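Local coordinates for sulfur oxidation protein soxB (PDB 2WDD) that probably hydrolyses the sulfur-sulfur bond of a cysteine S-thiosulfonate intermediate in the sulfur oxidation pathway, at a site holding two manganese ions, at residues T66-L71 against A83-V89; F91-R96 against T409-G413; E397-A403 against D465-G471; L432-R438 against R501-Y507. All blocks are in the same frame, centred on the assembly; numbering follows the deposited sequence. Where two conformers were deposited one is given.

Contact 1: residues T66-L71 against A83-V89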
loop_
_atom_site.group_PDB
_atom_site.type_symbol
_atom_site.label_atom_id
_atom_site.label_comp_id
_atom_site.label_asym_id
_atom_site.label_seq_id
_atom_site.Cartn_x
_atom_site.Cartn_y
_atom_site.Cartn_z
ATOM N N THR A 66 -3.336 13.705 7.708
ATOM C CA THR A 66 -2.484 12.987 8.644
ATOM C C THR A 66 -2.619 13.612 10.034
ATOM O O THR A 66 -3.280 14.645 10.216
ATOM C CB THR A 66 -1.001 13.098 8.230
ATOM O OG1 THR A 66 -0.632 14.489 8.202
ATOM C CG2 THR A 66 -0.744 12.436 6.865
ATOM N N GLY A 67 -1.969 12.983 11.006
ATOM C CA GLY A 67 -1.832 13.536 12.342
ATOM C C GLY A 67 -3.121 13.992 12.993
ATOM O O GLY A 67 -4.117 13.272 12.994
ATOM N N GLU A 68 -3.095 15.172 13.608
ATOM C CA GLU A 68 -4.281 15.647 14.310
ATOM C C GLU A 68 -5.407 15.972 13.339
ATOM O O GLU A 68 -6.601 15.806 13.651
ATOM C CB GLU A 68 -3.937 16.864 15.170
ATOM C CG GLU A 68 -2.781 16.617 16.136
ATOM C CD GLU A 68 -1.389 16.918 15.567
ATOM O OE1 GLU A 68 -1.229 17.087 14.335
ATOM O OE2 GLU A 68 -0.420 16.916 16.372
ATOM N N ALA A 69 -5.025 16.475 12.171
ATOM C CA ALA A 69 -5.995 16.884 11.161
ATOM C C ALA A 69 -6.915 15.751 10.723
ATOM O O ALA A 69 -8.100 15.966 10.524
ATOM C CB ALA A 69 -5.286 17.499 9.951
ATOM N N ILE A 70 -6.370 14.552 10.537
ATOM C CA ILE A 70 -7.219 13.444 10.116
ATOM C C ILE A 70 -8.204 13.063 11.216
ATOM O O ILE A 70 -9.345 12.701 10.937
ATOM C CB ILE A 70 -6.406 12.247 9.594
ATOM C CG1 ILE A 70 -7.315 11.317 8.781
ATOM C CG2 ILE A 70 -5.712 11.520 10.719
ATOM C CD1 ILE A 70 -6.543 10.199 8.050
ATOM N N LEU A 71 -7.770 13.145 12.467
ATOM C CA LEU A 71 -8.676 12.849 13.574
ATOM C C LEU A 71 -9.829 13.853 13.583
ATOM O O LEU A 71 -10.989 13.468 13.685
ATOM C CB LEU A 71 -7.932 12.833 14.915
ATOM C CG LEU A 71 -6.778 11.825 15.028
ATOM C CD1 LEU A 71 -6.120 11.947 16.381
ATOM C CD2 LEU A 71 -7.254 10.395 14.782
ATOM N N ALA A 83 -8.394 5.892 16.394
ATOM C CA ALA A 83 -7.331 6.892 16.324
ATOM C C ALA A 83 -5.975 6.201 16.147
ATOM O O ALA A 83 -5.119 6.663 15.394
ATOM C CB ALA A 83 -7.324 7.768 17.581
ATOM N N TYR A 84 -5.799 5.082 16.838
ATOM C CA TYR A 84 -4.568 4.284 16.745
ATOM C C TYR A 84 -4.318 3.840 15.294
ATOM O O TYR A 84 -3.191 3.907 14.804
ATOM C CB TYR A 84 -4.701 3.063 17.665
ATOM C CG TYR A 84 -3.676 1.961 17.479
ATOM C CD1 TYR A 84 -2.318 2.242 17.340
ATOM C CD2 TYR A 84 -4.063 0.628 17.523
ATOM C CE1 TYR A 84 -1.373 1.213 17.221
ATOM C CE2 TYR A 84 -3.147 -0.392 17.370
ATOM C CZ TYR A 84 -1.800 -0.107 17.239
ATOM O OH TYR A 84 -0.880 -1.145 17.117
ATOM N N LEU A 85 -5.364 3.402 14.606
ATOM C CA LEU A 85 -5.213 2.979 13.213
ATOM C C LEU A 85 -4.994 4.168 12.273
ATOM O O LEU A 85 -4.234 4.105 11.304
ATOM C CB LEU A 85 -6.486 2.262 12.746
ATOM C CG LEU A 85 -6.518 0.735 12.910
ATOM C CD1 LEU A 85 -6.343 0.316 14.357
ATOM C CD2 LEU A 85 -7.818 0.179 12.327
ATOM N N LEU A 86 -5.732 5.237 12.545
ATOM C CA LEU A 86 -5.862 6.363 11.641
ATOM C C LEU A 86 -4.726 7.360 11.539
ATOM O O LEU A 86 -4.550 7.996 10.494
ATOM C CB LEU A 86 -7.157 7.104 12.010
ATOM C CG LEU A 86 -7.780 8.104 11.039
ATOM C CD1 LEU A 86 -8.127 7.418 9.717
ATOM C CD2 LEU A 86 -9.068 8.681 11.671
ATOM N N SER A 87 -3.977 7.540 12.619
ATOM C CA SER A 87 -2.976 8.593 12.655
ATOM C C SER A 87 -1.687 8.172 13.374
ATOM O O SER A 87 -1.696 7.243 14.187
ATOM C CB SER A 87 -3.613 9.759 13.428
ATOM O OG SER A 87 -2.719 10.826 13.685
ATOM N N TYR A 88 -0.597 8.899 13.126
ATOM C CA TYR A 88 0.669 8.646 13.825
ATOM C C TYR A 88 0.620 9.232 15.245
ATOM O O TYR A 88 1.485 8.932 16.062
ATOM C CB TYR A 88 1.865 9.280 13.077
ATOM C CG TYR A 88 1.893 10.801 13.086
ATOM C CD1 TYR A 88 2.565 11.517 14.075
ATOM C CD2 TYR A 88 1.258 11.513 12.086
ATOM C CE1 TYR A 88 2.552 12.925 14.070
ATOM C CE2 TYR A 88 1.259 12.884 12.065
ATOM C CZ TYR A 88 1.893 13.581 13.050
ATOM O OH TYR A 88 1.879 14.958 12.974
ATOM N N VAL A 89 -0.341 10.112 15.522
ATOM C CA VAL A 89 -0.417 10.741 16.848
ATOM C C VAL A 89 -0.520 9.670 17.940
ATOM O O VAL A 89 -1.311 8.742 17.819
ATOM C CB VAL A 89 -1.571 11.772 16.910
ATOM C CG1 VAL A 89 -1.784 12.280 18.339
ATOM C CG2 VAL A 89 -1.271 12.942 15.970
HETATM O O HOH W 1 0.410 15.799 10.471
HETATM O O HOH W 2 -1.011 10.239 10.167
#

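Contact 2: residues F91-R96 against T409-G413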
loop_
_atom_site.group_PDB
_atom_site.type_symbol
_atom_site.label_atom_id
_atom_site.label_comp_id
_atom_site.label_asym_id
_atom_site.label_seq_id
_atom_site.Cartn_x
_atom_site.Cartn_y
_atom_site.Cartn_z
ATOM N N PHE A 91 1.251 7.221 18.532
ATOM C CA PHE A 91 1.437 5.865 18.032
ATOM C C PHE A 91 2.025 4.825 18.970
ATOM O O PHE A 91 1.410 3.778 19.190
ATOM C CB PHE A 91 2.125 5.816 16.673
ATOM C CG PHE A 91 2.207 4.431 16.109
ATOM C CD1 PHE A 91 1.107 3.854 15.486
ATOM C CD2 PHE A 91 3.349 3.665 16.286
ATOM C CE1 PHE A 91 1.170 2.554 14.986
ATOM C CE2 PHE A 91 3.411 2.360 15.824
ATOM C CZ PHE A 91 2.323 1.804 15.166
ATOM N N VAL A 92 3.235 5.062 19.463
ATOM C CA VAL A 92 3.855 4.051 20.305
ATOM C C VAL A 92 2.986 3.738 21.521
ATOM O O VAL A 92 2.767 2.569 21.848
ATOM C CB VAL A 92 5.285 4.418 20.705
ATOM C CG1 VAL A 92 5.828 3.393 21.700
ATOM C CG2 VAL A 92 6.175 4.513 19.470
ATOM N N GLU A 93 2.482 4.786 22.177
ATOM C CA GLU A 93 1.643 4.592 23.355
ATOM C C GLU A 93 0.421 3.741 23.027
ATOM O O GLU A 93 0.096 2.802 23.761
ATOM C CB GLU A 93 1.218 5.939 23.947
ATOM C CG GLU A 93 2.380 6.789 24.436
ATOM C CD GLU A 93 1.937 7.984 25.261
ATOM O OE1 GLU A 93 1.161 7.796 26.221
ATOM O OE2 GLU A 93 2.383 9.111 24.963
ATOM N N LEU A 94 -0.238 4.040 21.913
ATOM C CA LEU A 94 -1.420 3.277 21.521
ATOM C C LEU A 94 -1.094 1.860 21.054
ATOM O O LEU A 94 -1.893 0.945 21.240
ATOM C CB LEU A 94 -2.250 4.036 20.483
ATOM C CG LEU A 94 -2.773 5.369 21.026
ATOM C CD1 LEU A 94 -3.685 6.047 20.009
ATOM C CD2 LEU A 94 -3.498 5.165 22.366
ATOM N N ALA A 95 0.088 1.670 20.468
ATOM C CA ALA A 95 0.494 0.339 20.039
ATOM C C ALA A 95 0.687 -0.539 21.287
ATOM O O ALA A 95 0.328 -1.727 21.290
ATOM C CB ALA A 95 1.789 0.423 19.213
ATOM N N ARG A 96 1.226 0.046 22.352
ATOM C CA ARG A 96 1.395 -0.707 23.597
ATOM C C ARG A 96 0.026 -0.991 24.215
ATOM O O ARG A 96 -0.180 -2.020 24.851
ATOM C CB ARG A 96 2.249 0.071 24.597
ATOM C CG ARG A 96 3.583 0.529 24.044
ATOM C CD ARG A 96 4.703 -0.370 24.484
ATOM N NE ARG A 96 6.000 0.161 24.081
ATOM C CZ ARG A 96 6.908 -0.536 23.410
ATOM N NH1 ARG A 96 6.656 -1.792 23.065
ATOM N NH2 ARG A 96 8.060 0.031 23.083
ATOM N N THR A 409 6.103 -1.581 10.983
ATOM C CA THR A 409 6.638 -0.616 11.930
ATOM C C THR A 409 7.257 -1.363 13.111
ATOM O O THR A 409 6.608 -2.214 13.700
ATOM C CB THR A 409 5.514 0.335 12.419
ATOM O OG1 THR A 409 4.880 0.968 11.296
ATOM C CG2 THR A 409 6.072 1.397 13.344
ATOM N N ILE A 410 8.501 -1.035 13.451
ATOM C CA ILE A 410 9.198 -1.676 14.579
ATOM C C ILE A 410 9.145 -0.755 15.788
ATOM O O ILE A 410 9.532 0.407 15.713
ATOM C CB ILE A 410 10.667 -1.970 14.214
ATOM C CG1 ILE A 410 10.746 -2.682 12.867
ATOM C CG2 ILE A 410 11.340 -2.796 15.310
ATOM C CD1 ILE A 410 10.004 -3.970 12.860
ATOM N N LEU A 411 8.675 -1.277 16.913
ATOM C CA LEU A 411 8.550 -0.464 18.119
ATOM C C LEU A 411 9.876 -0.364 18.852
ATOM O O LEU A 411 10.753 -1.216 18.696
ATOM C CB LEU A 411 7.519 -1.081 19.063
ATOM C CG LEU A 411 6.084 -1.229 18.550
ATOM C CD1 LEU A 411 5.195 -1.783 19.687
ATOM C CD2 LEU A 411 5.580 0.129 18.078
ATOM N N PRO A 412 10.008 0.641 19.724
ATOM C CA PRO A 412 11.242 0.732 20.509
ATOM C C PRO A 412 11.415 -0.541 21.333
ATOM O O PRO A 412 10.460 -1.034 21.943
ATOM C CB PRO A 412 10.973 1.920 21.438
ATOM C CG PRO A 412 9.970 2.756 20.698
ATOM C CD PRO A 412 9.100 1.776 19.980
ATOM N N GLY A 413 12.632 -1.076 21.337
ATOM C CA GLY A 413 12.946 -2.282 22.078
ATOM C C GLY A 413 12.585 -3.573 21.371
ATOM O O GLY A 413 12.872 -4.663 21.872
HETATM O O HOH W 3 8.837 -3.350 22.078
#

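Contact 3: residues E397-A403 against D465-G471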
loop_
_atom_site.group_PDB
_atom_site.type_symbol
_atom_site.label_atom_id
_atom_site.label_comp_id
_atom_site.label_asym_id
_atom_site.label_seq_id
_atom_site.Cartn_x
_atom_site.Cartn_y
_atom_site.Cartn_z
ATOM N N GLU A 397 28.046 7.336 -1.819
ATOM C CA GLU A 397 27.772 8.699 -1.382
ATOM C C GLU A 397 26.296 8.997 -1.168
ATOM O O GLU A 397 25.946 9.767 -0.281
ATOM C CB GLU A 397 28.389 9.712 -2.344
ATOM C CG GLU A 397 29.909 9.595 -2.381
ATOM C CD GLU A 397 30.530 10.215 -3.609
ATOM O OE1 GLU A 397 30.821 11.420 -3.563
ATOM O OE2 GLU A 397 30.811 9.481 -4.580
ATOM N N VAL A 398 25.436 8.392 -1.986
ATOM C CA VAL A 398 23.995 8.598 -1.859
ATOM C C VAL A 398 23.285 7.257 -2.021
ATOM O O VAL A 398 23.602 6.483 -2.921
ATOM C CB VAL A 398 23.479 9.629 -2.882
ATOM C CG1 VAL A 398 23.916 11.041 -2.495
ATOM C CG2 VAL A 398 23.940 9.277 -4.295
ATOM N N VAL A 399 22.311 6.986 -1.155
ATOM C CA VAL A 399 21.537 5.749 -1.248
ATOM C C VAL A 399 20.088 6.117 -1.535
ATOM O O VAL A 399 19.459 6.791 -0.713
ATOM C CB VAL A 399 21.606 4.928 0.049
ATOM C CG1 VAL A 399 20.794 3.641 -0.087
ATOM C CG2 VAL A 399 23.071 4.646 0.461
ATOM N N PHE A 400 19.562 5.661 -2.676
ATOM C CA PHE A 400 18.172 5.934 -3.043
ATOM C C PHE A 400 17.295 4.764 -2.622
ATOM O O PHE A 400 17.438 3.658 -3.146
ATOM C CB PHE A 400 18.038 6.117 -4.567
ATOM C CG PHE A 400 18.691 7.359 -5.092
ATOM C CD1 PHE A 400 17.928 8.471 -5.421
ATOM C CD2 PHE A 400 20.061 7.406 -5.308
ATOM C CE1 PHE A 400 18.512 9.612 -5.941
ATOM C CE2 PHE A 400 20.656 8.554 -5.822
ATOM C CZ PHE A 400 19.883 9.665 -6.121
ATOM N N SER A 401 16.381 5.019 -1.688
ATOM C CA SER A 401 15.462 3.990 -1.203
ATOM C C SER A 401 14.093 4.229 -1.809
ATOM O O SER A 401 13.636 5.371 -1.902
ATOM C CB SER A 401 15.357 4.046 0.328
ATOM O OG SER A 401 16.528 3.536 0.945
ATOM N N PRO A 402 13.418 3.148 -2.222
ATOM C CA PRO A 402 12.104 3.245 -2.867
ATOM C C PRO A 402 11.016 3.610 -1.866
ATOM O O PRO A 402 10.856 2.963 -0.820
ATOM C CB PRO A 402 11.884 1.829 -3.410
ATOM C CG PRO A 402 12.625 0.941 -2.431
ATOM C CD PRO A 402 13.834 1.751 -1.989
ATOM N N ALA A 403 10.232 4.620 -2.224
ATOM C CA ALA A 403 9.174 5.107 -1.362
ATOM C C ALA A 403 7.869 4.343 -1.531
ATOM O O ALA A 403 6.818 4.946 -1.749
ATOM C CB ALA A 403 8.957 6.595 -1.590
ATOM N N ASP A 465 4.673 9.116 -2.908
ATOM C CA ASP A 465 5.850 9.395 -2.102
ATOM C C ASP A 465 7.166 9.418 -2.880
ATOM O O ASP A 465 7.364 8.715 -3.875
ATOM C CB ASP A 465 5.930 8.450 -0.903
ATOM C CG ASP A 465 4.608 8.334 -0.170
ATOM O OD1 ASP A 465 4.025 9.382 0.180
ATOM O OD2 ASP A 465 4.140 7.196 0.034
ATOM N N VAL A 466 8.071 10.222 -2.346
ATOM C CA VAL A 466 9.382 10.571 -2.907
ATOM C C VAL A 466 10.521 9.696 -2.396
ATOM O O VAL A 466 10.675 9.507 -1.184
ATOM C CB VAL A 466 9.729 12.036 -2.574
ATOM C CG1 VAL A 466 11.072 12.458 -3.209
ATOM C CG2 VAL A 466 8.597 12.966 -2.997
ATOM N N SER A 467 11.325 9.186 -3.324
ATOM C CA SER A 467 12.494 8.376 -2.992
ATOM C C SER A 467 13.279 9.054 -1.871
ATOM O O SER A 467 13.433 10.286 -1.871
ATOM C CB SER A 467 13.391 8.262 -4.230
ATOM O OG SER A 467 14.580 7.542 -3.949
ATOM N N ARG A 468 13.776 8.255 -0.931
ATOM C CA ARG A 468 14.565 8.776 0.183
ATOM C C ARG A 468 16.029 8.656 -0.193
ATOM O O ARG A 468 16.473 7.592 -0.606
ATOM C CB ARG A 468 14.284 7.985 1.459
ATOM C CG ARG A 468 12.837 8.095 1.941
ATOM C CD ARG A 468 11.873 7.174 1.166
ATOM N NE ARG A 468 10.720 6.881 2.008
ATOM C CZ ARG A 468 9.630 7.644 2.108
ATOM N NH1 ARG A 468 9.455 8.699 1.312
ATOM N NH2 ARG A 468 8.693 7.307 2.986
ATOM N N VAL A 469 16.764 9.757 -0.095
ATOM C CA VAL A 469 18.161 9.762 -0.504
ATOM C C VAL A 469 19.088 10.030 0.663
ATOM O O VAL A 469 19.285 11.172 1.078
ATOM C CB VAL A 469 18.422 10.738 -1.660
ATOM C CG1 VAL A 469 19.775 10.422 -2.289
ATOM C CG2 VAL A 469 17.301 10.651 -2.700
ATOM N N PHE A 470 19.613 8.954 1.220
ATOM C CA PHE A 470 20.509 9.079 2.358
ATOM C C PHE A 470 21.860 9.558 1.855
ATOM O O PHE A 470 22.404 8.993 0.902
ATOM C CB PHE A 470 20.659 7.735 3.055
ATOM C CG PHE A 470 21.437 7.810 4.331
ATOM C CD1 PHE A 470 20.986 8.581 5.395
ATOM C CD2 PHE A 470 22.626 7.123 4.460
ATOM C CE1 PHE A 470 21.721 8.669 6.560
ATOM C CE2 PHE A 470 23.362 7.200 5.638
ATOM C CZ PHE A 470 22.911 7.970 6.677
ATOM N N GLY A 471 22.392 10.606 2.482
ATOM C CA GLY A 471 23.661 11.195 2.076
ATOM C C GLY A 471 23.475 12.554 1.426
ATOM O O GLY A 471 24.436 13.258 1.115
HETATM O O HOH W 4 27.097 11.756 1.537
HETATM O O HOH W 5 4.311 6.059 -2.456
#

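Contact 4: residues L432-R438 against R501-Y507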
loop_
_atom_site.group_PDB
_atom_site.type_symbol
_atom_site.label_atom_id
_atom_site.label_comp_id
_atom_site.label_asym_id
_atom_site.label_seq_id
_atom_site.Cartn_x
_atom_site.Cartn_y
_atom_site.Cartn_z
ATOM N N LEU A 432 20.276 -4.793 -5.034
ATOM C CA LEU A 432 20.854 -3.507 -4.727
ATOM C C LEU A 432 21.874 -3.242 -5.837
ATOM O O LEU A 432 22.718 -4.103 -6.140
ATOM C CB LEU A 432 21.572 -3.542 -3.370
ATOM C CG LEU A 432 22.370 -2.273 -3.039
ATOM C CD1 LEU A 432 21.453 -1.072 -2.808
ATOM C CD2 LEU A 432 23.276 -2.500 -1.817
ATOM N N TYR A 433 21.775 -2.079 -6.464
ATOM C CA TYR A 433 22.686 -1.715 -7.546
ATOM C C TYR A 433 23.575 -0.564 -7.095
ATOM O O TYR A 433 23.094 0.358 -6.441
ATOM C CB TYR A 433 21.890 -1.254 -8.765
ATOM C CG TYR A 433 21.080 -2.349 -9.404
ATOM C CD1 TYR A 433 21.660 -3.229 -10.297
ATOM C CD2 TYR A 433 19.750 -2.547 -9.059
ATOM C CE1 TYR A 433 20.928 -4.253 -10.877
ATOM C CE2 TYR A 433 19.004 -3.552 -9.642
ATOM C CZ TYR A 433 19.598 -4.405 -10.551
ATOM O OH TYR A 433 18.866 -5.432 -11.117
ATOM N N LEU A 434 24.857 -0.605 -7.474
ATOM C CA LEU A 434 25.813 0.472 -7.185
ATOM C C LEU A 434 26.234 1.045 -8.537
ATOM O O LEU A 434 26.626 0.302 -9.439
ATOM C CB LEU A 434 27.047 -0.071 -6.437
ATOM C CG LEU A 434 27.033 0.054 -4.907
ATOM C CD1 LEU A 434 25.762 -0.492 -4.293
ATOM C CD2 LEU A 434 28.255 -0.599 -4.259
ATOM N N PHE A 435 26.111 2.356 -8.693
ATOM C CA PHE A 435 26.393 2.975 -9.980
ATOM C C PHE A 435 26.647 4.459 -9.807
ATOM O O PHE A 435 26.156 5.075 -8.859
ATOM C CB PHE A 435 25.198 2.762 -10.921
ATOM C CG PHE A 435 23.883 3.182 -10.318
ATOM C CD1 PHE A 435 23.411 4.479 -10.466
ATOM C CD2 PHE A 435 23.183 2.310 -9.502
ATOM C CE1 PHE A 435 22.217 4.879 -9.849
ATOM C CE2 PHE A 435 22.004 2.699 -8.879
ATOM C CZ PHE A 435 21.521 3.982 -9.053
ATOM N N TYR A 436 27.375 5.046 -10.753
ATOM C CA TYR A 436 27.659 6.470 -10.697
ATOM C C TYR A 436 26.571 7.289 -11.365
ATOM O O TYR A 436 26.046 6.915 -12.422
ATOM C CB TYR A 436 29.017 6.810 -11.341
ATOM C CG TYR A 436 30.190 6.211 -10.606
ATOM C CD1 TYR A 436 30.717 6.838 -9.486
ATOM C CD2 TYR A 436 30.680 4.960 -10.958
ATOM C CE1 TYR A 436 31.770 6.273 -8.778
ATOM C CE2 TYR A 436 31.742 4.387 -10.261
ATOM C CZ TYR A 436 32.267 5.044 -9.168
ATOM O OH TYR A 436 33.306 4.472 -8.468
ATOM N N LEU A 437 26.280 8.431 -10.764
ATOM C CA LEU A 437 25.344 9.394 -11.325
ATOM C C LEU A 437 26.046 10.739 -11.307
ATOM O O LEU A 437 26.717 11.068 -10.339
ATOM C CB LEU A 437 24.103 9.528 -10.436
ATOM C CG LEU A 437 23.057 8.419 -10.467
ATOM C CD1 LEU A 437 21.919 8.754 -9.496
ATOM C CD2 LEU A 437 22.506 8.185 -11.872
ATOM N N ARG A 438 25.852 11.542 -12.346
ATOM C CA ARG A 438 26.386 12.891 -12.320
ATOM C C ARG A 438 25.478 13.691 -11.391
ATOM O O ARG A 438 24.289 13.364 -11.246
ATOM C CB ARG A 438 26.345 13.500 -13.723
ATOM C CG ARG A 438 27.297 12.808 -14.685
ATOM C CD ARG A 438 27.070 13.282 -16.108
ATOM N NE ARG A 438 25.920 12.634 -16.722
ATOM C CZ ARG A 438 24.746 13.224 -16.924
ATOM N NH1 ARG A 438 24.562 14.484 -16.551
ATOM N NH2 ARG A 438 23.759 12.549 -17.489
ATOM N N ARG A 501 30.777 13.145 -10.584
ATOM C CA ARG A 501 30.245 11.789 -10.593
ATOM C C ARG A 501 30.184 11.344 -9.137
ATOM O O ARG A 501 31.185 11.421 -8.418
ATOM C CB ARG A 501 31.177 10.843 -11.363
ATOM C CG ARG A 501 31.143 10.996 -12.874
ATOM C CD ARG A 501 31.567 9.705 -13.572
ATOM N NE ARG A 501 32.592 8.974 -12.827
ATOM C CZ ARG A 501 32.839 7.674 -12.970
ATOM N NH1 ARG A 501 32.131 6.952 -13.829
ATOM N NH2 ARG A 501 33.792 7.094 -12.254
ATOM N N TYR A 502 29.007 10.924 -8.693
ATOM C CA TYR A 502 28.817 10.463 -7.326
ATOM C C TYR A 502 28.474 8.984 -7.366
ATOM O O TYR A 502 27.725 8.541 -8.247
ATOM C CB TYR A 502 27.634 11.196 -6.689
ATOM C CG TYR A 502 27.851 12.670 -6.444
ATOM C CD1 TYR A 502 28.297 13.130 -5.209
ATOM C CD2 TYR A 502 27.554 13.608 -7.424
ATOM C CE1 TYR A 502 28.484 14.477 -4.973
ATOM C CE2 TYR A 502 27.735 14.968 -7.197
ATOM C CZ TYR A 502 28.201 15.393 -5.968
ATOM O OH TYR A 502 28.363 16.738 -5.717
ATOM N N LEU A 503 28.989 8.215 -6.414
ATOM C CA LEU A 503 28.631 6.799 -6.361
ATOM C C LEU A 503 27.296 6.676 -5.639
ATOM O O LEU A 503 27.141 7.122 -4.493
ATOM C CB LEU A 503 29.697 5.943 -5.675
ATOM C CG LEU A 503 29.375 4.444 -5.674
ATOM C CD1 LEU A 503 29.212 3.894 -7.088
ATOM C CD2 LEU A 503 30.429 3.654 -4.912
ATOM N N ALA A 504 26.329 6.096 -6.339
ATOM C CA ALA A 504 24.990 5.942 -5.817
ATOM C C ALA A 504 24.661 4.479 -5.608
ATOM O O ALA A 504 25.292 3.588 -6.177
ATOM C CB ALA A 504 23.974 6.554 -6.773
ATOM N N ALA A 505 23.646 4.238 -4.793
ATOM C CA ALA A 505 23.144 2.886 -4.598
ATOM C C ALA A 505 21.632 2.997 -4.659
ATOM O O ALA A 505 21.075 4.016 -4.277
ATOM C CB ALA A 505 23.586 2.317 -3.250
ATOM N N ALA A 506 20.971 1.987 -5.210
ATOM C CA ALA A 506 19.510 2.021 -5.302
ATOM C C ALA A 506 18.983 0.610 -5.371
ATOM O O ALA A 506 19.661 -0.282 -5.869
ATOM C CB ALA A 506 19.074 2.790 -6.549
ATOM N N TYR A 507 17.755 0.414 -4.905
ATOM C CA TYR A 507 17.104 -0.881 -5.020
ATOM C C TYR A 507 15.600 -0.628 -5.149
ATOM O O TYR A 507 15.108 0.446 -4.777
ATOM C CB TYR A 507 17.394 -1.774 -3.798
ATOM C CG TYR A 507 16.670 -1.355 -2.539
ATOM C CD1 TYR A 507 15.477 -1.970 -2.177
ATOM C CD2 TYR A 507 17.209 -0.403 -1.675
ATOM C CE1 TYR A 507 14.811 -1.625 -1.027
ATOM C CE2 TYR A 507 16.523 -0.023 -0.516
ATOM C CZ TYR A 507 15.324 -0.661 -0.202
ATOM O OH TYR A 507 14.618 -0.352 0.941
#

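Contact 1: residues T66-L71 against A83-V89
Ile70 turns its whole branched side chain onto the last residues of helix 81-86. From CB, the CG2 branch drops beside the backbone, 3.7 Å from Leu86 O and close to Ser87 CB. The other branch leaves with CG1 anti to the backbone N (chi1 -163°) and stays extended, which lays CG1 against Leu86 CG at 4.0 Å and brings CD1 to Leu86 CD1 at 3.6 Å. The next residue, Leu71, rests its CD2 3.8 Å from Ala83 CB. The polar clamp is Ser87, which gives its hydroxyl to Gly67 O (OG to O 2.9 Å) from above the carbonyl plane. Val89 N donates back to Ser87 OG at 3.1 Å, an ST turn that ties the hydroxyl between two backbone groups. A water accepts from both Gly67 N and Tyr88 N. Thus the first turn of helix 67-74 is held against the end of helix 81-86, while Tyr84 faces helix 91-98, and Lys310, just ahead of strand 311-320, bonds Leu85 O.

Contact 2: residues F91-R96 against T409-G413
Leu411 is the main bump here, a side chain projecting from an irregular loop onto helix 91-98. The loop belongs to the 5'-nucleotidase C-terminal family region, and the contact joins it to the N-terminal, metallophosphoesterase-type part, consistent with the two-domain plan of 5'-nucleotidases. Leu411 CD2 settles into a hollow walled by Phe91 and Ala95, which are one turn apart: Phe91 CE2 lies 3.8 Å and Ala95 CB 4.0 Å from Leu411 CD2. With Phe91 CG anti to the backbone N (chi1 -175°), the ring is carried out to the loop, where Thr409 CG2 also comes within 3.8 Å of CE2. A second, smaller fit brings Val92 and Pro412 together tip to tip, CG1 to CD 4.0 Å. Arg96 slides past Leu411 in the opposite direction, bent at chi2, its NE paired with the terminal carboxylate of Gly562. Arg96 NH2 donates in the guanidinium plane to Pro412 O at 2.9 Å (N-H...O 159°), and a water that accepts from Arg96 NH1 donates to the same carbonyl oxygen.

Contact 3: residues E397-A403 against D465-G471
Val399 and Phe470, and then Ser401 and Arg468, exchange paired backbone hydrogen bonds. The straightest runs from Ser401 N to Arg468 O, 2.8 Å with an N-H...O angle of 172°. Ser401 O takes two donors: Arg468 N in its carbonyl plane, and Ser467 OG from above that plane at 3.1 Å, in the Ser467 conformer described. Phe400 and Val469 form the non-hydrogen-bonded pair between these two. Strands 398-401 and 468-470 are thus antiparallel neighbours, 157° between directions, in the mixed sheet of the 5'-nucleotidase C-terminal domain, where 398-401 also runs parallel to 501-507. Apolar contacts gather on the face of Phe400 and Val469. Val469 CG1 stands over the centre of the Phe400 ring, a CH-pi contact 3.9 Å from the centroid and 9° off the normal, while its CG2 reaches Phe400 CD1 at 3.5 Å. Helix 439-453 packs on Phe400 through Val445. On the opposite face, with Ser401, Arg468 bends at chi2 to set its guanidinium over Ala403 CB, with NH1 donating to Val466 O at 2.9 Å and NE salt-bridged to Asp382. In the Asp465 conformer given, a water joins Ala403 O to Asp465 N and OD2, and Arg405 and Arg374 pair with that OD2.

Contact 4: residues L432-R438 against R501-Y507
Phe435 and the alanines opposite it make the apolar centre. Its CG sits between the backbone N and the carbonyl carbon (chi1 52°), which folds the ring across to strand 501-507. Ala504 CB comes over one ring face, 3.9 Å from Phe435 CE1, while Ala506 CB meets the ring edge, 3.7 Å from CZ. Leu437 CD1 adds a looser contact with Ala504 CB. On the other face of the sheet Leu434 CD1 touches Ala505 CB at 3.7 Å, and helix 380-392 reaches the same alanine through Val389. The alanine methyls are small enough for the Phe435 ring and Leu434 to close directly onto strand 501-507. Between the two faces run six backbone hydrogen bonds, paired at Tyr433-Ala506, Phe435-Ala504 and Leu437-Tyr502, the marks of a regular antiparallel pair in the C-terminal domain sheet. Its strands meet at 143°, a marked twist. Further out, Tyr436 is sandwiched. Leu503 CD1 stands over the centre of one ring face, 3.9 Å from the centroid, and the Arg501 guanidinium stacks on the opposite face, CZ 4.0 Å from the centroid with planes 16° apart. That geometry belongs to one of two Arg501 conformers, in which NH1 also pairs with Glu516. Tyr436 therefore meets an aliphatic group and a cation at once, and the cation-pi stack and the salt bridge to Glu516 together probably hold the guanidinium flat over the ring at the exposed margin.

The contacts fall into two touching pairs. Contacts 1 and 2, with centres about 15 Å apart, meet through Tyr84, whose CE1 lies 3.5 Å from Ala95 CA, so consecutive helices 81-86 and 91-98 carry both. Contacts 3 and 4, centres about 11 Å apart, share one sheet: Phe400 N and Ala505 O, 2.7 Å apart, probably hydrogen-bond between strands 398-401 and 501-507. No atoms touch between the pairs, contacts 1 and 3 coming within about 9 Å. Around the manganese site, the side chains of Ile70 and Thr409 are each about 11 Å from that of His288, a manganese ligand. The side chain of Asp465 in contact 3 comes nearer, about 8 Å from that of His288 and about 10 Å from a manganese ion, whereas contact 4 lies away from the site.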